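Long-range contacts in Rho GTPase-activating protein 27 (Homo sapiens, PDB 3PP2), which acts as a GTPase activator that probably returns CDC42 and RAC1 to their inactive GDP-bound state, and is represented here by its pleckstrin homology domain: residues Gly12-Thr17 and Ile103-Glu108; Thr17-Lys22 and Gly98-Ile103; Trp31-Thr36 and Lys47-Ser52. All coordinates share one frame; numbering follows the deposited sequence. Where two conformers were deposited one is given.

Contact 1 of 3, residues Gly12-Thr17 and Ile103-Glu108; sequences GVLHRT and IQHDSE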
loop_
_atom_site.group_PDB
_atom_site.type_symbol
_atom_site.label_atom_id
_atom_site.label_comp_id
_atom_site.label_asym_id
_atom_site.label_seq_id
_atom_site.Cartn_x
_atom_site.Cartn_y
_atom_site.Cartn_z
ATOM N N GLY A 12 6.480 -11.098 7.910
ATOM C CA GLY A 12 5.344 -11.159 6.996
ATOM C C GLY A 12 5.503 -12.192 5.904
ATOM O O GLY A 12 6.578 -12.767 5.762
ATOM N N VAL A 13 4.443 -12.479 5.163
ATOM C CA VAL A 13 4.562 -13.371 4.053
ATOM C C VAL A 13 4.984 -12.611 2.777
ATOM O O VAL A 13 4.355 -11.609 2.413
ATOM C CB VAL A 13 3.279 -14.192 3.842
ATOM C CG1 VAL A 13 3.434 -15.057 2.570
ATOM C CG2 VAL A 13 2.950 -15.053 5.070
ATOM N N LEU A 14 6.029 -13.086 2.114
ATOM C CA LEU A 14 6.547 -12.519 0.882
ATOM C C LEU A 14 6.798 -13.621 -0.130
ATOM O O LEU A 14 7.069 -14.772 0.227
ATOM C CB LEU A 14 7.866 -11.762 1.103
ATOM C CG LEU A 14 7.755 -10.505 1.959
ATOM C CD1 LEU A 14 9.144 -9.964 2.309
ATOM C CD2 LEU A 14 6.896 -9.461 1.278
ATOM N N HIS A 15 6.797 -13.244 -1.400
ATOM C CA HIS A 15 7.265 -14.110 -2.464
ATOM C C HIS A 15 8.765 -13.904 -2.638
ATOM O O HIS A 15 9.284 -12.781 -2.565
ATOM C CB HIS A 15 6.520 -13.841 -3.734
ATOM C CG HIS A 15 5.082 -14.155 -3.629
ATOM N ND1 HIS A 15 4.536 -15.295 -4.148
ATOM C CD2 HIS A 15 4.063 -13.440 -3.102
ATOM C CE1 HIS A 15 3.234 -15.287 -3.921
ATOM N NE2 HIS A 15 2.923 -14.181 -3.265
ATOM N N ARG A 16 9.481 -14.985 -2.856
ATOM C CA ARG A 16 10.930 -14.888 -3.078
ATOM C C ARG A 16 11.447 -16.031 -3.900
ATOM O O ARG A 16 10.888 -17.146 -3.859
ATOM C CB ARG A 16 11.673 -14.802 -1.737
ATOM C CG ARG A 16 11.888 -16.096 -0.992
ATOM C CD ARG A 16 10.608 -16.688 -0.526
ATOM N NE ARG A 16 10.764 -17.851 0.339
ATOM C CZ ARG A 16 11.102 -19.043 -0.087
ATOM N NH1 ARG A 16 11.177 -20.064 0.788
ATOM N NH2 ARG A 16 11.337 -19.237 -1.385
ATOM N N THR A 17 12.548 -15.772 -4.600
ATOM C CA THR A 17 13.311 -16.817 -5.252
ATOM C C THR A 17 14.791 -16.482 -5.130
ATOM O O THR A 17 15.180 -15.314 -5.225
ATOM C CB THR A 17 12.946 -16.938 -6.762
ATOM O OG1 THR A 17 13.723 -17.983 -7.351
ATOM C CG2 THR A 17 13.119 -15.642 -7.589
ATOM N N ILE A 103 12.619 -10.579 -4.268
ATOM C CA ILE A 103 11.600 -10.489 -3.223
ATOM C C ILE A 103 10.439 -9.737 -3.845
ATOM O O ILE A 103 10.651 -8.719 -4.517
ATOM C CB ILE A 103 12.122 -9.751 -1.956
ATOM C CG1 ILE A 103 13.457 -10.357 -1.486
ATOM C CG2 ILE A 103 11.078 -9.694 -0.864
ATOM C CD1 ILE A 103 14.129 -9.527 -0.414
ATOM N N GLN A 104 9.223 -10.236 -3.648
ATOM C CA GLN A 104 8.068 -9.646 -4.355
ATOM C C GLN A 104 6.807 -9.744 -3.559
ATOM O O GLN A 104 6.618 -10.662 -2.754
ATOM C CB GLN A 104 7.913 -10.404 -5.679
ATOM C CG GLN A 104 6.959 -9.847 -6.693
ATOM C CD GLN A 104 5.552 -10.386 -6.572
ATOM O OE1 GLN A 104 5.318 -11.525 -6.091
ATOM N NE2 GLN A 104 4.590 -9.596 -7.067
ATOM N N HIS A 105 5.877 -8.836 -3.852
ATOM C CA HIS A 105 4.493 -8.916 -3.371
ATOM C C HIS A 105 3.646 -8.086 -4.315
ATOM O O HIS A 105 4.109 -7.111 -4.870
ATOM C CB HIS A 105 4.347 -8.433 -1.926
ATOM C CG HIS A 105 3.081 -8.856 -1.264
ATOM N ND1 HIS A 105 1.867 -8.231 -1.502
ATOM C CD2 HIS A 105 2.832 -9.877 -0.402
ATOM C CE1 HIS A 105 0.935 -8.832 -0.781
ATOM N NE2 HIS A 105 1.486 -9.848 -0.119
ATOM N N ASP A 106 2.398 -8.500 -4.514
ATOM C CA ASP A 106 1.525 -7.714 -5.362
ATOM C C ASP A 106 1.268 -6.336 -4.802
ATOM O O ASP A 106 1.006 -5.430 -5.612
ATOM C CB ASP A 106 0.215 -8.450 -5.596
ATOM C CG ASP A 106 0.374 -9.696 -6.422
ATOM O OD1 ASP A 106 1.444 -9.916 -7.050
ATOM O OD2 ASP A 106 -0.605 -10.483 -6.395
ATOM N N SER A 107 1.368 -6.158 -3.482
ATOM C CA SER A 107 1.243 -4.839 -2.888
ATOM C C SER A 107 2.530 -4.040 -2.933
ATOM O O SER A 107 3.489 -4.377 -2.250
ATOM C CB SER A 107 0.783 -4.914 -1.455
ATOM O OG SER A 107 0.803 -3.628 -0.855
ATOM N N GLU A 108 2.543 -2.944 -3.686
ATOM C CA GLU A 108 3.682 -2.066 -3.702
ATOM C C GLU A 108 3.988 -1.463 -2.330
ATOM O O GLU A 108 5.142 -1.167 -2.005
ATOM C CB GLU A 108 3.543 -0.951 -4.734
ATOM C CG GLU A 108 2.430 -0.002 -4.471
ATOM C CD GLU A 108 2.215 1.053 -5.575
ATOM O OE1 GLU A 108 2.153 0.653 -6.763
ATOM O OE2 GLU A 108 2.007 2.212 -5.218
#
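His-15 and Gln-104 lie alongside each other, their side chains pointing the same way from one face of an antiparallel sheet. The amide oxygen does the touching: Gln-104 OE1 sits 3.5 Å from His-15 CB and meets the imidazole obliquely, the ring and amide planes being turned 54° apart. The glutamine reaches this position with CG opposite the backbone N (chi1 -170°) followed by a bend at chi2. Its NE2 then donates to Asp-106 OD1 at 3.2 Å, on the anti side of the carboxylate and with the oxygen almost in the amide plane. Lys-88 O takes a second bond from NE2 and Arg-87 NH1 donates to OE1, so both ends of the buried amide are held and its rotation is fixed. A leucine here would probably leave Arg-87 NH1 and Lys-88 O without these mates, and Asp-106 freer to turn.

Beneath the two side chains, His-15 and Gln-104 form a hydrogen-bonded pair, with His-15 N to Gln-104 O at 2.9 Å and Gln-104 N to His-15 O at 2.8 Å. Beyond it the segments diverge. The Leu-14 and Ile-103 side chains slant across each other, CD1 of Leu-14 lying 3.7 Å from CG2 of Ile-103, and the leucine also packs on Ile-110 and Trp-114 of helix 108-122. The His-105 ring presents an edge to Val-13, with CD2 3.6 Å from Val-13 O; its ND1 accepts from Ser-107 N at 2.9 Å, near the ring plane, which fixes the ring's orientation just before the helix. Ser-107 is the N-cap of that helix. The pairing of strand 10-21 with strand 100-104, followed after a three-residue turn by the C-terminal helix, joins the N-terminal strands to the last strands of the curled pleckstrin homology sheet.

Contact 2 of 3, residues Thr17-Lys22 and Gly98-Ile103; sequences TKTADK and GSEYLI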
loop_
_atom_site.group_PDB
_atom_site.type_symbol
_atom_site.label_atom_id
_atom_site.label_comp_id
_atom_site.label_asym_id
_atom_site.label_seq_id
_atom_site.Cartn_x
_atom_site.Cartn_y
_atom_site.Cartn_z
ATOM N N THR A 17 12.548 -15.772 -4.600
ATOM C CA THR A 17 13.311 -16.817 -5.252
ATOM C C THR A 17 14.791 -16.482 -5.130
ATOM O O THR A 17 15.180 -15.314 -5.225
ATOM C CB THR A 17 12.946 -16.938 -6.762
ATOM O OG1 THR A 17 13.723 -17.983 -7.351
ATOM C CG2 THR A 17 13.119 -15.642 -7.589
ATOM N N LYS A 18 15.603 -17.508 -5.003
ATOM C CA LYS A 18 17.031 -17.366 -5.157
ATOM C C LYS A 18 17.303 -17.272 -6.650
ATOM O O LYS A 18 16.579 -17.874 -7.478
ATOM C CB LYS A 18 17.759 -18.562 -4.541
ATOM C CG LYS A 18 19.248 -18.405 -4.417
ATOM C CD LYS A 18 19.849 -19.538 -3.545
ATOM C CE LYS A 18 21.344 -19.351 -3.360
ATOM N NZ LYS A 18 21.863 -20.528 -2.577
ATOM N N THR A 19 18.258 -16.412 -7.008
ATOM C CA THR A 19 18.656 -16.231 -8.413
ATOM C C THR A 19 20.158 -16.446 -8.658
ATOM O O THR A 19 20.554 -16.664 -9.790
ATOM C CB THR A 19 18.275 -14.837 -8.916
ATOM O OG1 THR A 19 18.776 -13.865 -7.987
ATOM C CG2 THR A 19 16.759 -14.719 -9.041
ATOM N N ALA A 20 20.982 -16.424 -7.621
ATOM C CA ALA A 20 22.414 -16.759 -7.771
ATOM C C ALA A 20 22.934 -17.381 -6.496
ATOM O O ALA A 20 22.500 -16.991 -5.383
ATOM C CB ALA A 20 23.223 -15.543 -8.122
ATOM N N ASP A 21 23.804 -18.401 -6.659
ATOM C CA ASP A 21 24.435 -19.070 -5.542
ATOM C C ASP A 21 25.883 -18.650 -5.565
ATOM O O ASP A 21 26.635 -19.046 -6.452
ATOM C CB ASP A 21 24.310 -20.587 -5.705
ATOM C CG ASP A 21 25.009 -21.340 -4.616
ATOM O OD1 ASP A 21 24.852 -20.931 -3.440
ATOM O OD2 ASP A 21 25.635 -22.383 -4.932
ATOM N N LYS A 22 26.280 -17.823 -4.612
ATOM C CA LYS A 22 27.690 -17.412 -4.494
ATOM C C LYS A 22 28.252 -16.869 -5.814
ATOM O O LYS A 22 29.392 -17.187 -6.214
ATOM C CB LYS A 22 28.550 -18.526 -3.930
ATOM C CG LYS A 22 28.111 -18.936 -2.534
ATOM C CD LYS A 22 28.975 -20.043 -1.981
ATOM C CE LYS A 22 28.532 -20.392 -0.603
ATOM N NZ LYS A 22 28.414 -19.176 0.261
ATOM N N GLY A 98 27.824 -13.066 -2.714
ATOM C CA GLY A 98 27.433 -13.079 -4.100
ATOM C C GLY A 98 26.140 -13.820 -4.392
ATOM O O GLY A 98 25.694 -13.873 -5.530
ATOM N N SER A 99 25.528 -14.414 -3.393
ATOM C CA SER A 99 24.197 -14.987 -3.591
ATOM C C SER A 99 23.197 -13.849 -3.794
ATOM O O SER A 99 23.391 -12.723 -3.321
ATOM C CB SER A 99 23.800 -15.852 -2.430
ATOM O OG SER A 99 24.604 -17.029 -2.369
ATOM N N GLU A 100 22.178 -14.136 -4.567
ATOM C CA GLU A 100 21.210 -13.126 -4.956
ATOM C C GLU A 100 19.805 -13.718 -4.833
ATOM O O GLU A 100 19.596 -14.911 -5.089
ATOM C CB GLU A 100 21.464 -12.645 -6.414
ATOM C CG GLU A 100 22.843 -11.947 -6.638
ATOM C CD GLU A 100 23.091 -11.498 -8.072
ATOM O OE1 GLU A 100 22.224 -11.736 -8.942
ATOM O OE2 GLU A 100 24.168 -10.896 -8.324
ATOM N N TYR A 101 18.864 -12.855 -4.473
ATOM C CA TYR A 101 17.454 -13.206 -4.265
ATOM C C TYR A 101 16.588 -12.099 -4.829
ATOM O O TYR A 101 16.986 -10.928 -4.809
ATOM C CB TYR A 101 17.123 -13.341 -2.765
ATOM C CG TYR A 101 17.992 -14.357 -2.075
ATOM C CD1 TYR A 101 17.578 -15.663 -1.878
ATOM C CD2 TYR A 101 19.255 -13.980 -1.623
ATOM C CE1 TYR A 101 18.412 -16.577 -1.274
ATOM C CE2 TYR A 101 20.104 -14.857 -1.029
ATOM C CZ TYR A 101 19.681 -16.187 -0.833
ATOM O OH TYR A 101 20.541 -17.095 -0.235
ATOM N N LEU A 102 15.430 -12.480 -5.352
ATOM C CA LEU A 102 14.360 -11.546 -5.636
ATOM C C LEU A 102 13.265 -11.704 -4.601
ATOM O O LEU A 102 12.971 -12.826 -4.186
ATOM C CB LEU A 102 13.803 -11.746 -7.040
ATOM C CG LEU A 102 14.799 -11.665 -8.181
ATOM C CD1 LEU A 102 14.181 -12.038 -9.527
ATOM C CD2 LEU A 102 15.510 -10.360 -8.248
ATOM N N ILE A 103 12.619 -10.579 -4.268
ATOM C CA ILE A 103 11.600 -10.489 -3.223
ATOM C C ILE A 103 10.439 -9.737 -3.845
ATOM O O ILE A 103 10.651 -8.719 -4.517
ATOM C CB ILE A 103 12.122 -9.751 -1.956
ATOM C CG1 ILE A 103 13.457 -10.357 -1.486
ATOM C CG2 ILE A 103 11.078 -9.694 -0.864
ATOM C CD1 ILE A 103 14.129 -9.527 -0.414
#
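Lys-18 crosses the Tyr-101 ring obliquely, with its CG 3.7 Å from Tyr-101 CE1, and its methylene chain follows the ring toward the hydroxyl. Tyr-68 meets the same ring with its own plane at about 60°; the ring is met by an aliphatic chain and by a second aromatic. The second flat group is the Glu-100 carbonyl. Thr-19 N, at 2.8 Å, and Ala-20 N, at 3.3 Å, both reach Glu-100 O from the same face of its plane, the first along a nearly straight N-H (178°). Two consecutive residues thus face one across the strands, a classic beta bulge in the antiparallel pairing of strands 10-21 and 100-104, part of the curled sheet of the pleckstrin homology domain.

On one side of the bulge the register is regular: Thr-17 and Leu-102 form a hydrogen-bonded pair, and their side chains lie side by side. The Thr-19 and Leu-102 side chains cross at about a right angle, Thr-19 CG2 being 3.7 Å from Leu-102 CG. Thr-19 OG1 is placed between the backbone N and the carbonyl carbon (chi1 51°), close enough to Glu-100 O for a weak third bond. Within the bulge, Ala-20 CB rests 3.8 Å from Glu-100 CB, and Glu-100 N bonds back to Ala-20 O.

Lys-18 is extended beyond CG and carries its NZ to Asp-21 OD1, 3.1 Å away, in a salt bridge, the ammonium nitrogen coming from above the carboxylate plane. This ties the two ends of the bulged stretch together on the side of Tyr-101. Gly-98 begins the opposite segment with backbone angles that call for glycine. Beside it, where the strand pairing has ended, a side chain substitutes for a backbone acceptor: Lys-22 N donates to Ser-99 OG at 2.9 Å.

Contact 3 of 3, residues Trp31-Thr36 and Lys47-Ser52; sequences WSASWT and KDSKTS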
loop_
_atom_site.group_PDB
_atom_site.type_symbol
_atom_site.label_atom_id
_atom_site.label_comp_id
_atom_site.label_asym_id
_atom_site.label_seq_id
_atom_site.Cartn_x
_atom_site.Cartn_y
_atom_site.Cartn_z
ATOM N N TRP A 31 10.172 -19.427 -7.537
ATOM C CA TRP A 31 9.352 -18.643 -6.618
ATOM C C TRP A 31 8.507 -19.471 -5.672
ATOM O O TRP A 31 7.871 -20.471 -6.081
ATOM C CB TRP A 31 8.389 -17.727 -7.381
ATOM C CG TRP A 31 8.971 -16.622 -8.184
ATOM C CD1 TRP A 31 9.116 -16.586 -9.551
ATOM C CD2 TRP A 31 9.347 -15.319 -7.712
ATOM N NE1 TRP A 31 9.600 -15.364 -9.946
ATOM C CE2 TRP A 31 9.756 -14.566 -8.841
ATOM C CE3 TRP A 31 9.433 -14.734 -6.443
ATOM C CZ2 TRP A 31 10.226 -13.241 -8.733
ATOM C CZ3 TRP A 31 9.881 -13.442 -6.337
ATOM C CH2 TRP A 31 10.269 -12.699 -7.476
ATOM N N SER A 32 8.432 -19.012 -4.437
ATOM C CA SER A 32 7.485 -19.476 -3.434
ATOM C C SER A 32 7.110 -18.317 -2.526
ATOM O O SER A 32 7.905 -17.377 -2.381
ATOM C CB SER A 32 8.130 -20.534 -2.535
ATOM O OG SER A 32 8.462 -21.671 -3.246
ATOM N N ALA A 33 5.954 -18.406 -1.884
ATOM C CA ALA A 33 5.614 -17.505 -0.798
ATOM C C ALA A 33 5.975 -18.131 0.527
ATOM O O ALA A 33 5.678 -19.302 0.765
ATOM C CB ALA A 33 4.116 -17.158 -0.810
ATOM N N SER A 34 6.622 -17.394 1.385
ATOM C CA SER A 34 6.958 -17.855 2.720
ATOM C C SER A 34 6.892 -16.797 3.750
ATOM O O SER A 34 7.044 -15.604 3.440
ATOM C CB SER A 34 8.367 -18.462 2.754
ATOM O OG SER A 34 9.384 -17.490 2.717
ATOM N N TRP A 35 6.677 -17.218 4.981
ATOM C CA TRP A 35 6.974 -16.366 6.105
ATOM C C TRP A 35 8.433 -15.912 6.007
ATOM O O TRP A 35 9.324 -16.654 5.565
ATOM C CB TRP A 35 6.749 -17.138 7.405
ATOM C CG TRP A 35 6.784 -16.359 8.659
ATOM C CD1 TRP A 35 7.636 -16.513 9.696
ATOM C CD2 TRP A 35 5.903 -15.283 9.000
ATOM N NE1 TRP A 35 7.337 -15.589 10.681
ATOM C CE2 TRP A 35 6.268 -14.831 10.271
ATOM C CE3 TRP A 35 4.825 -14.676 8.350
ATOM C CZ2 TRP A 35 5.594 -13.791 10.911
ATOM C CZ3 TRP A 35 4.157 -13.607 8.989
ATOM C CH2 TRP A 35 4.538 -13.206 10.249
ATOM N N THR A 36 8.641 -14.663 6.399
ATOM C CA THR A 36 9.907 -13.956 6.298
ATOM C C THR A 36 10.057 -13.154 7.565
ATOM O O THR A 36 9.113 -12.484 7.988
ATOM C CB THR A 36 9.906 -13.015 5.066
ATOM O OG1 THR A 36 9.598 -13.776 3.886
ATOM C CG2 THR A 36 11.254 -12.325 4.855
ATOM N N LYS A 47 10.599 -22.027 5.050
ATOM C CA LYS A 47 10.114 -22.965 4.090
ATOM C C LYS A 47 8.812 -22.448 3.462
ATOM O O LYS A 47 8.084 -21.672 4.095
ATOM C CB LYS A 47 9.883 -24.310 4.811
ATOM C CG LYS A 47 9.609 -25.501 3.898
ATOM C CD LYS A 47 9.391 -26.773 4.728
ATOM C CE LYS A 47 9.435 -28.060 3.869
ATOM N NZ LYS A 47 9.327 -29.324 4.668
ATOM N N ASP A 48 8.530 -22.890 2.243
ATOM C CA ASP A 48 7.291 -22.563 1.531
ATOM C C ASP A 48 6.080 -22.674 2.446
ATOM O O ASP A 48 5.937 -23.682 3.159
ATOM C CB ASP A 48 7.160 -23.534 0.359
ATOM C CG ASP A 48 6.010 -23.206 -0.605
ATOM O OD1 ASP A 48 5.140 -22.340 -0.331
ATOM O OD2 ASP A 48 6.034 -23.825 -1.690
ATOM N N SER A 49 5.177 -21.687 2.399
ATOM C CA SER A 49 3.985 -21.688 3.244
ATOM C C SER A 49 2.878 -22.587 2.699
ATOM O O SER A 49 1.923 -22.831 3.403
ATOM C CB SER A 49 3.439 -20.282 3.433
ATOM O OG SER A 49 3.090 -19.682 2.198
ATOM N N LYS A 50 2.978 -23.033 1.464
ATOM C CA LYS A 50 1.891 -23.824 0.903
ATOM C C LYS A 50 2.181 -25.266 1.005
ATOM O O LYS A 50 3.331 -25.667 0.903
ATOM C CB LYS A 50 1.596 -23.358 -0.511
ATOM C CG LYS A 50 0.891 -21.981 -0.511
ATOM C CD LYS A 50 -0.591 -22.066 -0.646
ATOM C CE LYS A 50 -1.248 -20.704 -0.370
ATOM N NZ LYS A 50 -1.605 -19.976 -1.626
ATOM N N THR A 51 1.091 -26.044 1.207
ATOM C CA THR A 51 1.098 -27.550 1.271
ATOM C C THR A 51 1.326 -28.196 -0.106
ATOM O O THR A 51 1.984 -29.198 -0.223
ATOM C CB THR A 51 -0.230 -28.105 1.797
ATOM O OG1 THR A 51 -1.319 -27.529 1.062
ATOM C CG2 THR A 51 -0.443 -27.950 3.364
ATOM N N SER A 52 0.778 -27.569 -1.135
ATOM C CA SER A 52 0.925 -28.007 -2.525
ATOM C C SER A 52 1.220 -26.766 -3.351
ATOM O O SER A 52 0.502 -25.769 -3.213
ATOM C CB SER A 52 -0.373 -28.701 -3.009
HETATM O O HOH W 1 6.305 -20.012 5.245
#
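Ser-49 meets Ala-33 through a short, nearly straight bond: Ser-49 N donates to Ala-33 O at 2.9 Å, with the donor in the carbonyl plane and an N-H angle of 172°. Ser-49 CB also lies against this oxygen. Next to it, Ser-34 CB touches Lys-47 O at 3.5 Å. The Ser-34 hydroxyl accepts from Arg-16 NE and donates to Trp-35 O. The buried Trp-35 indole meets Trp-35 and Phe-63 of a neighbouring subunit edge-to-face.

The remainder is looser. A water bridges Trp-35 N and Lys-47 O, accepting from Trp-35 N at 2.8 Å and donating to Lys-47 O at 2.7 Å. Lys-47 starts away from the strand at an exposed position. Ser-32 OG and Asp-48 OD2 stay 3.6 Å apart without a bond; in this conformer of Asp-48, OD1 instead takes the amide of Lys-50 from above the carboxylate plane. The arrangement belongs to the pleckstrin homology fold, leading from the hairpin of strands 32-39 and 42-46 into a loop where one conformer of Asp-48 forms an Asx turn.

Contacts 1 and 2 are successive parts of one ladder, strand 10-21 against strand 100-104; they share Thr-17 and Ile-103, and their centres are 15 Å apart. Contact 3 lies on the other flank of strand 10-21, where strand 32-39 pairs with it, about 11 Å from contact 1 and 16 Å from contact 2, centre to centre. Along the chain, contact 3 falls between the halves of contact 2, which in turn fall between those of contact 1. Trp-31 packs on Thr-17 and Leu-102 of contact 2. Strand 10-21 lies between strands 32-39 and 100-104, so the three contacts share one sheet, contacts 1 and 2 lying on opposite sides of the chain's centre.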